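Alpha-galactosidase (Lactobacillus brevis, PDB 3MI6) probably hydrolyses terminal, non-reducing alpha-D-galactose residues from alpha-D-galactosides, as a member of glycoside hydrolase family 36. Local coordinates at residues Ile34-Arg39 with Ala246-Asn251; Gln307-Met312 with Phe638-Ser643. One frame throughout, in Å; residues are numbered along the deposited sequence.

Contact 1. Residues Ile34-Arg39 with Ala246-Asn251; sequences IYYGPR and AVFGFN
Tyr36 and Phe248 reach for each other from two beta-sheets of the N-terminal domain, and their side chains slide past one another in opposite directions. CE2 of Phe248 lies over one face of the tyrosine ring, offset toward the rim, with Tyr36 CD2 its nearest atom at 3.5 Å. The ring planes are inclined at 54° and the centroids lie 5.1 Å apart, so the pair is oblique, neither a stack nor edge-to-face. Tyr36 carries its ring out from strand 31-36 toward strand 247-252 because its chi1 of -174° places CG trans to the main-chain nitrogen. The edge of the Phe248 ring also faces backbone: CZ lies 3.6 Å from Tyr36 O, in the ring plane. Flat, wide side chains suit this place because each can span the distance between sheets. Replacing Tyr36 by an alanine is likely to open a gap over Phe248 CE2 and leave that phenyl ring less firmly held on this side. Tyr21 and Leu184 also pack on Tyr36, while Tyr300 and Leu186 meet Phe248. Since no hydrogen bond crosses between the two segments, the four-stranded N-terminal sheet is joined here to the large nine-stranded sheet by buried aromatic packing, through dispersion and shape.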
ATOM      1  N   ILE D  34     -12.249  18.801 -24.864  1.00 34.34           N
ATOM      2  CA  ILE D  34     -12.469  17.495 -25.482  1.00 38.41           C
ATOM      3  C   ILE D  34     -11.400  16.464 -25.066  1.00 36.16           C
ATOM      4  O   ILE D  34     -11.719  15.330 -24.719  1.00 32.16           O
ATOM      5  CB  ILE D  34     -12.509  17.586 -27.038  1.00 39.43           C
ATOM      6  CG1 ILE D  34     -13.323  18.787 -27.494  1.00 39.99           C
ATOM      7  CG2 ILE D  34     -13.103  16.325 -27.651  1.00 38.88           C
ATOM      8  CD1 ILE D  34     -13.565  18.786 -28.965  1.00 41.15           C
ATOM      9  N   TYR D  35     -10.134  16.862 -25.102  1.00 33.43           N
ATOM     10  CA  TYR D  35      -9.060  15.909 -24.894  1.00 35.56           C
ATOM     11  C   TYR D  35      -7.686  16.556 -24.730  1.00 35.38           C
ATOM     12  O   TYR D  35      -7.344  17.499 -25.441  1.00 35.05           O
ATOM     13  CB  TYR D  35      -9.023  14.915 -26.055  1.00 33.75           C
ATOM     14  CG  TYR D  35      -7.761  14.106 -26.081  1.00 35.66           C
ATOM     15  CD1 TYR D  35      -7.637  12.943 -25.317  1.00 37.34           C
ATOM     16  CD2 TYR D  35      -6.681  14.503 -26.853  1.00 33.60           C
ATOM     17  CE1 TYR D  35      -6.458  12.193 -25.339  1.00 33.86           C
ATOM     18  CE2 TYR D  35      -5.514  13.774 -26.873  1.00 35.46           C
ATOM     19  CZ  TYR D  35      -5.405  12.624 -26.115  1.00 35.45           C
ATOM     20  OH  TYR D  35      -4.239  11.908 -26.153  1.00 37.01           O
ATOM     21  N   TYR D  36      -6.901  16.045 -23.790  1.00 34.20           N
ATOM     22  CA  TYR D  36      -5.518  16.493 -23.609  1.00 33.47           C
ATOM     23  C   TYR D  36      -4.752  15.243 -23.253  1.00 34.47           C
ATOM     24  O   TYR D  36      -5.098  14.542 -22.302  1.00 32.74           O
ATOM     25  CB  TYR D  36      -5.407  17.575 -22.522  1.00 30.23           C
ATOM     26  CG  TYR D  36      -4.028  18.197 -22.353  1.00 30.34           C
ATOM     27  CD1 TYR D  36      -3.094  18.182 -23.382  1.00 32.08           C
ATOM     28  CD2 TYR D  36      -3.670  18.821 -21.161  1.00 29.59           C
ATOM     29  CE1 TYR D  36      -1.823  18.758 -23.221  1.00 31.19           C
ATOM     30  CE2 TYR D  36      -2.405  19.397 -20.986  1.00 30.13           C
ATOM     31  CZ  TYR D  36      -1.483  19.362 -22.016  1.00 30.32           C
ATOM     32  OH  TYR D  36      -0.230  19.934 -21.830  1.00 28.04           O
ATOM     33  N   GLY D  37      -3.748  14.925 -24.059  1.00 34.92           N
ATOM     34  CA  GLY D  37      -3.090  13.635 -23.962  1.00 35.37           C
ATOM     35  C   GLY D  37      -2.036  13.524 -25.036  1.00 36.58           C
ATOM     36  O   GLY D  37      -1.651  14.530 -25.622  1.00 36.84           O
ATOM     37  N   PRO D  38      -1.543  12.303 -25.293  1.00 39.00           N
ATOM     38  CA  PRO D  38      -0.618  12.163 -26.425  1.00 39.27           C
ATOM     39  C   PRO D  38      -1.266  12.694 -27.712  1.00 39.44           C
ATOM     40  O   PRO D  38      -2.497  12.746 -27.809  1.00 37.90           O
ATOM     41  CB  PRO D  38      -0.402  10.647 -26.510  1.00 38.40           C
ATOM     42  CG  PRO D  38      -0.716  10.132 -25.148  1.00 35.20           C
ATOM     43  CD  PRO D  38      -1.758  11.030 -24.577  1.00 36.60           C
ATOM     44  N   ARG D  39      -0.448  13.088 -28.684  1.00 39.04           N
ATOM     45  CA  ARG D  39      -0.959  13.622 -29.941  1.00 37.75           C
ATOM     46  C   ARG D  39      -1.926  12.674 -30.657  1.00 39.72           C
ATOM     47  O   ARG D  39      -1.690  11.464 -30.743  1.00 41.46           O
ATOM     48  CB  ARG D  39       0.203  13.993 -30.860  1.00 36.78           C
ATOM     49  CG  ARG D  39      -0.222  14.747 -32.119  1.00 40.38           C
ATOM     50  CD  ARG D  39       0.927  15.614 -32.647  1.00 39.39           C
ATOM     51  NE  ARG D  39       0.769  16.025 -34.042  1.00 37.64           N
ATOM     52  CZ  ARG D  39       1.787  16.414 -34.800  1.00 39.99           C
ATOM     53  NH1 ARG D  39       3.009  16.423 -34.287  1.00 45.14           N
ATOM     54  NH2 ARG D  39       1.599  16.774 -36.064  1.00 36.30           N
ATOM     55  N   ALA D 246       2.895   8.276 -18.142  1.00 33.23           N
ATOM     56  CA  ALA D 246       2.101   9.490 -18.374  1.00 30.31           C
ATOM     57  C   ALA D 246       2.022  10.397 -17.167  1.00 31.91           C
ATOM     58  O   ALA D 246       1.857   9.934 -16.048  1.00 33.97           O
ATOM     59  CB  ALA D 246       0.703   9.118 -18.787  1.00 31.01           C
ATOM     60  N   VAL D 247       2.084  11.698 -17.413  1.00 32.48           N
ATOM     61  CA  VAL D 247       2.112  12.697 -16.349  1.00 30.82           C
ATOM     62  C   VAL D 247       1.887  14.109 -16.876  1.00 30.87           C
ATOM     63  O   VAL D 247       2.467  14.509 -17.881  1.00 30.53           O
ATOM     64  CB  VAL D 247       3.450  12.706 -15.606  1.00 31.26           C
ATOM     65  CG1 VAL D 247       4.636  12.681 -16.588  1.00 30.49           C
ATOM     66  CG2 VAL D 247       3.516  13.931 -14.720  1.00 31.75           C
ATOM     67  N   PHE D 248       1.029  14.854 -16.190  1.00 31.18           N
ATOM     68  CA  PHE D 248       0.836  16.268 -16.471  1.00 28.24           C
ATOM     69  C   PHE D 248       1.628  17.113 -15.497  1.00 29.07           C
ATOM     70  O   PHE D 248       1.829  16.735 -14.347  1.00 30.14           O
ATOM     71  CB  PHE D 248      -0.633  16.611 -16.347  1.00 29.91           C
ATOM     72  CG  PHE D 248      -1.479  15.976 -17.394  1.00 30.40           C
ATOM     73  CD1 PHE D 248      -2.094  14.760 -17.158  1.00 28.93           C
ATOM     74  CD2 PHE D 248      -1.643  16.583 -18.627  1.00 27.03           C
ATOM     75  CE1 PHE D 248      -2.885  14.174 -18.134  1.00 30.85           C
ATOM     76  CE2 PHE D 248      -2.416  15.995 -19.603  1.00 28.66           C
ATOM     77  CZ  PHE D 248      -3.043  14.790 -19.357  1.00 30.18           C
ATOM     78  N   GLY D 249       2.082  18.261 -15.968  1.00 31.14           N
ATOM     79  CA  GLY D 249       2.825  19.189 -15.139  1.00 29.76           C
ATOM     80  C   GLY D 249       2.190  20.551 -15.220  1.00 29.84           C
ATOM     81  O   GLY D 249       1.822  21.003 -16.292  1.00 31.51           O
ATOM     82  N   PHE D 250       2.055  21.213 -14.084  1.00 30.00           N
ATOM     83  CA  PHE D 250       1.433  22.525 -14.058  1.00 28.84           C
ATOM     84  C   PHE D 250       2.328  23.481 -13.307  1.00 31.20           C
ATOM     85  O   PHE D 250       2.700  23.212 -12.166  1.00 32.41           O
ATOM     86  CB  PHE D 250       0.083  22.457 -13.336  1.00 29.81           C
ATOM     87  CG  PHE D 250      -0.856  21.440 -13.900  1.00 29.12           C
ATOM     88  CD1 PHE D 250      -0.687  20.097 -13.628  1.00 28.79           C
ATOM     89  CD2 PHE D 250      -1.908  21.823 -14.695  1.00 28.89           C
ATOM     90  CE1 PHE D 250      -1.548  19.161 -14.143  1.00 28.80           C
ATOM     91  CE2 PHE D 250      -2.777  20.880 -15.218  1.00 30.75           C
ATOM     92  CZ  PHE D 250      -2.593  19.547 -14.941  1.00 28.40           C
ATOM     93  N   ASN D 251       2.680  24.595 -13.928  1.00 29.57           N
ATOM     94  CA  ASN D 251       3.347  25.652 -13.177  1.00 29.24           C
ATOM     95  C   ASN D 251       2.735  27.053 -13.433  1.00 31.49           C
ATOM     96  O   ASN D 251       1.743  27.189 -14.144  1.00 33.19           O
ATOM     97  CB  ASN D 251       4.864  25.607 -13.379  1.00 27.30           C
ATOM     98  CG  ASN D 251       5.636  26.180 -12.185  1.00 29.81           C
ATOM     99  OD1 ASN D 251       5.078  26.918 -11.362  1.00 30.35           O
ATOM    100  ND2 ASN D 251       6.926  25.852 -12.092  1.00 28.76           N
TER

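Contact 2. Residues Gln307-Met312 with Phe638-Ser643; sequences QLSQQM and FYRIDS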
ATOM      1  N   GLN D 307      11.611  13.272 -18.252  1.00 29.28           N
ATOM      2  CA  GLN D 307      11.297  13.875 -19.540  1.00 26.90           C
ATOM      3  C   GLN D 307      10.465  15.134 -19.336  1.00 30.55           C
ATOM      4  O   GLN D 307      10.738  16.172 -19.939  1.00 31.07           O
ATOM      5  CB  GLN D 307      10.595  12.880 -20.462  1.00 28.85           C
ATOM      6  CG  GLN D 307      10.139  13.466 -21.810  1.00 31.28           C
ATOM      7  CD  GLN D 307      11.280  14.056 -22.658  1.00 35.38           C
ATOM      8  OE1 GLN D 307      11.139  15.144 -23.257  1.00 36.61           O
ATOM      9  NE2 GLN D 307      12.410  13.345 -22.713  1.00 30.48           N
ATOM     10  N   LEU D 308       9.476  15.057 -18.450  1.00 30.33           N
ATOM     11  CA  LEU D 308       8.678  16.223 -18.116  1.00 28.19           C
ATOM     12  C   LEU D 308       9.532  17.364 -17.577  1.00 30.85           C
ATOM     13  O   LEU D 308       9.370  18.504 -17.994  1.00 32.06           O
ATOM     14  CB  LEU D 308       7.586  15.864 -17.119  1.00 28.38           C
ATOM     15  CG  LEU D 308       6.621  17.003 -16.804  1.00 27.22           C
ATOM     16  CD1 LEU D 308       5.678  17.254 -17.972  1.00 28.75           C
ATOM     17  CD2 LEU D 308       5.838  16.663 -15.565  1.00 28.91           C
ATOM     18  N   SER D 309      10.442  17.088 -16.648  1.00 28.94           N
ATOM     19  CA  SER D 309      11.248  18.185 -16.129  1.00 29.11           C
ATOM     20  C   SER D 309      12.162  18.723 -17.207  1.00 29.61           C
ATOM     21  O   SER D 309      12.357  19.914 -17.333  1.00 28.38           O
ATOM     22  CB  SER D 309      12.085  17.759 -14.927  1.00 30.55           C
ATOM     23  OG  SER D 309      11.254  17.480 -13.820  1.00 31.84           O
ATOM     24  N   GLN D 310      12.730  17.823 -17.993  1.00 33.48           N
ATOM     25  CA  GLN D 310      13.700  18.224 -19.005  1.00 32.08           C
ATOM     26  C   GLN D 310      13.130  19.210 -20.039  1.00 31.49           C
ATOM     27  O   GLN D 310      13.742  20.249 -20.293  1.00 33.41           O
ATOM     28  CB  GLN D 310      14.340  16.985 -19.643  1.00 30.23           C
ATOM     29  CG  GLN D 310      15.212  16.246 -18.662  1.00 29.87           C
ATOM     30  CD  GLN D 310      15.607  14.850 -19.113  1.00 32.49           C
ATOM     31  OE1 GLN D 310      16.467  14.218 -18.494  1.00 31.30           O
ATOM     32  NE2 GLN D 310      14.976  14.355 -20.184  1.00 33.18           N
ATOM     33  N   GLN D 311      11.961  18.898 -20.601  1.00 30.05           N
ATOM     34  CA  GLN D 311      11.348  19.740 -21.623  1.00 28.60           C
ATOM     35  C   GLN D 311      10.890  21.044 -21.010  1.00 32.07           C
ATOM     36  O   GLN D 311      11.279  22.107 -21.469  1.00 36.71           O
ATOM     37  CB  GLN D 311      10.188  19.028 -22.330  1.00 28.77           C
ATOM     38  CG  GLN D 311       8.970  18.676 -21.464  1.00 27.64           C
ATOM     39  CD  GLN D 311       8.120  17.582 -22.101  1.00 30.36           C
ATOM     40  OE1 GLN D 311       8.640  16.722 -22.815  1.00 32.51           O
ATOM     41  NE2 GLN D 311       6.821  17.612 -21.857  1.00 27.60           N
HETATM   42  N   MSE D 312      10.078  20.979 -19.963  1.00 29.88           N
HETATM   43  CA  MSE D 312       9.729  22.191 -19.249  1.00 30.44           C
HETATM   44  C   MSE D 312      10.952  23.055 -18.963  1.00 32.75           C
HETATM   45  O   MSE D 312      10.863  24.279 -19.034  1.00 35.28           O
HETATM   46  CB  MSE D 312       8.972  21.881 -17.974  1.00 31.12           C
HETATM   47  CG  MSE D 312       7.487  21.742 -18.220  1.00 33.53           C
HETATM   48 SE   MSE D 312       6.517  20.935 -16.750  1.00 47.48          SE
HETATM   49  CE  MSE D 312       4.967  22.115 -16.680  1.00 34.24           C
ATOM     50  N   PHE D 638      19.370  17.063 -17.120  1.00 30.07           N
ATOM     51  CA  PHE D 638      19.374  16.538 -15.761  1.00 28.31           C
ATOM     52  C   PHE D 638      18.485  15.312 -15.610  1.00 29.70           C
ATOM     53  O   PHE D 638      17.281  15.352 -15.859  1.00 28.89           O
ATOM     54  CB  PHE D 638      18.932  17.636 -14.784  1.00 28.98           C
ATOM     55  CG  PHE D 638      19.116  17.296 -13.323  1.00 28.81           C
ATOM     56  CD1 PHE D 638      18.075  16.751 -12.584  1.00 27.59           C
ATOM     57  CD2 PHE D 638      20.304  17.585 -12.673  1.00 28.27           C
ATOM     58  CE1 PHE D 638      18.235  16.463 -11.222  1.00 29.65           C
ATOM     59  CE2 PHE D 638      20.465  17.295 -11.314  1.00 30.45           C
ATOM     60  CZ  PHE D 638      19.429  16.735 -10.591  1.00 28.12           C
ATOM     61  N   TYR D 639      19.099  14.218 -15.180  1.00 31.66           N
ATOM     62  CA  TYR D 639      18.380  12.996 -14.855  1.00 29.40           C
ATOM     63  C   TYR D 639      18.445  12.707 -13.359  1.00 29.85           C
ATOM     64  O   TYR D 639      19.531  12.653 -12.786  1.00 30.11           O
ATOM     65  CB  TYR D 639      19.028  11.827 -15.585  1.00 28.14           C
ATOM     66  CG  TYR D 639      18.847  11.837 -17.078  1.00 30.42           C
ATOM     67  CD1 TYR D 639      17.795  11.149 -17.682  1.00 31.97           C
ATOM     68  CD2 TYR D 639      19.731  12.506 -17.883  1.00 28.23           C
ATOM     69  CE1 TYR D 639      17.650  11.141 -19.043  1.00 30.95           C
ATOM     70  CE2 TYR D 639      19.590  12.508 -19.232  1.00 30.28           C
ATOM     71  CZ  TYR D 639      18.557  11.832 -19.819  1.00 32.07           C
ATOM     72  OH  TYR D 639      18.443  11.868 -21.197  1.00 34.78           O
ATOM     73  N   ARG D 640      17.287  12.512 -12.740  1.00 30.12           N
ATOM     74  CA  ARG D 640      17.210  11.918 -11.414  1.00 28.99           C
ATOM     75  C   ARG D 640      17.268  10.406 -11.565  1.00 30.47           C
ATOM     76  O   ARG D 640      16.674   9.849 -12.480  1.00 29.79           O
ATOM     77  CB  ARG D 640      15.899  12.292 -10.720  1.00 29.31           C
ATOM     78  CG  ARG D 640      15.782  13.741 -10.266  1.00 30.59           C
ATOM     79  CD  ARG D 640      14.339  14.058  -9.875  1.00 28.04           C
ATOM     80  NE  ARG D 640      13.439  13.885 -11.008  1.00 30.26           N
ATOM     81  CZ  ARG D 640      13.031  14.875 -11.808  1.00 32.23           C
ATOM     82  NH1 ARG D 640      13.444  16.125 -11.585  1.00 29.44           N
ATOM     83  NH2 ARG D 640      12.199  14.622 -12.826  1.00 28.69           N
ATOM     84  N   ILE D 641      17.966   9.738 -10.656  1.00 29.54           N
ATOM     85  CA  ILE D 641      18.071   8.296 -10.711  1.00 29.55           C
ATOM     86  C   ILE D 641      17.457   7.709  -9.429  1.00 32.76           C
ATOM     87  O   ILE D 641      16.251   7.437  -9.386  1.00 33.91           O
ATOM     88  CB  ILE D 641      19.568   7.869 -10.974  1.00 32.84           C
ATOM     89  CG1 ILE D 641      20.001   8.322 -12.372  1.00 31.72           C
ATOM     90  CG2 ILE D 641      19.794   6.362 -10.839  1.00 32.08           C
ATOM     91  CD1 ILE D 641      21.474   8.202 -12.634  1.00 31.25           C
ATOM     92  N   ASP D 642      18.279   7.535  -8.394  1.00 30.82           N
ATOM     93  CA  ASP D 642      17.834   7.052  -7.086  1.00 31.53           C
ATOM     94  C   ASP D 642      17.247   8.199  -6.252  1.00 31.19           C
ATOM     95  O   ASP D 642      17.872   9.262  -6.123  1.00 29.66           O
ATOM     96  CB  ASP D 642      19.014   6.410  -6.333  1.00 30.29           C
ATOM     97  CG  ASP D 642      19.591   5.197  -7.070  1.00 39.03           C
ATOM     98  OD1 ASP D 642      18.891   4.151  -7.083  1.00 40.50           O
ATOM     99  OD2 ASP D 642      20.734   5.279  -7.621  1.00 35.73           O
ATOM    100  N   SER D 643      16.068   7.977  -5.670  1.00 29.12           N
ATOM    101  CA  SER D 643      15.324   9.045  -4.994  1.00 28.50           C
ATOM    102  C   SER D 643      15.214   8.905  -3.486  1.00 30.72           C
ATOM    103  O   SER D 643      14.790   7.866  -3.000  1.00 34.92           O
ATOM    104  CB  SER D 643      13.914   9.117  -5.548  1.00 29.31           C
ATOM    105  OG  SER D 643      13.149  10.036  -4.798  1.00 33.46           O
TER
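Ser309 on helix 305-319 and Arg640 at the end of strand 637-640 make the polar link of this contact. Arg640 NH2 donates to Ser309 OG over 3.2 Å, and the hydroxyl lies in the guanidinium plane. NH1 adds a weak bond to the same OG at 3.4 Å, so both terminal nitrogens converge on one oxygen. A bend at chi3 (-61°) turns the guanidinium edge toward the helix. Serine fits because its hydroxyl can accept from the arginine and still donate: its stronger partner is the carbonyl of Tyr565. Arg640 in turn is anchored by a salt bridge from NE to Asp242, with Ser564 and the ring of Tyr565 as further partners.

Packing of a polar side chain against an aromatic face forms the second group. The outer end of the Gln310 amide, on a chain extended beyond CG, stands over the centre of the Tyr639 ring, the amide plane roughly upright on it (83°). Its CG lies 3.6 Å from Phe638 O, bringing the aliphatic part of the glutamine alongside the strand backbone. A long, flexible residue suits this partly exposed position, where it must bridge from helix to strand.

The backbones themselves stand well apart: the axes of segments 307-312 and 638-640 approach to 8.5 Å and run nearly antiparallel at 159°, leaving side chains to make the connection. A buried arginine with a carboxylate, hydroxyls and an aromatic ring as partners is likely to keep its positive charge, and this polar cluster joins the helix leading toward the catalytic barrel to the first strand of the C-terminal sheet.

Contact 1 and contact 2 follow one another along the chain, the first closing before the second opens, and their centres lie about 17 Å apart. They nevertheless touch: the methyl CE of the selenomethionine Met312 sits 3.4 Å from Gly249 O, and Leu308 CD2 packs 3.7 Å from Val247 CG2. One side of helix 305-319 therefore rests on strand 247-252, whose Phe248 serves contact 1, while Ser309 and Gln310 reach strand 637-640. The series runs from the N-terminal beta domain to the C-terminal sheet, by apolar aromatic packing at one end and mainly polar contacts at the other. Both lie away from the predicted nucleophile Asp479 and proton donor Asp549.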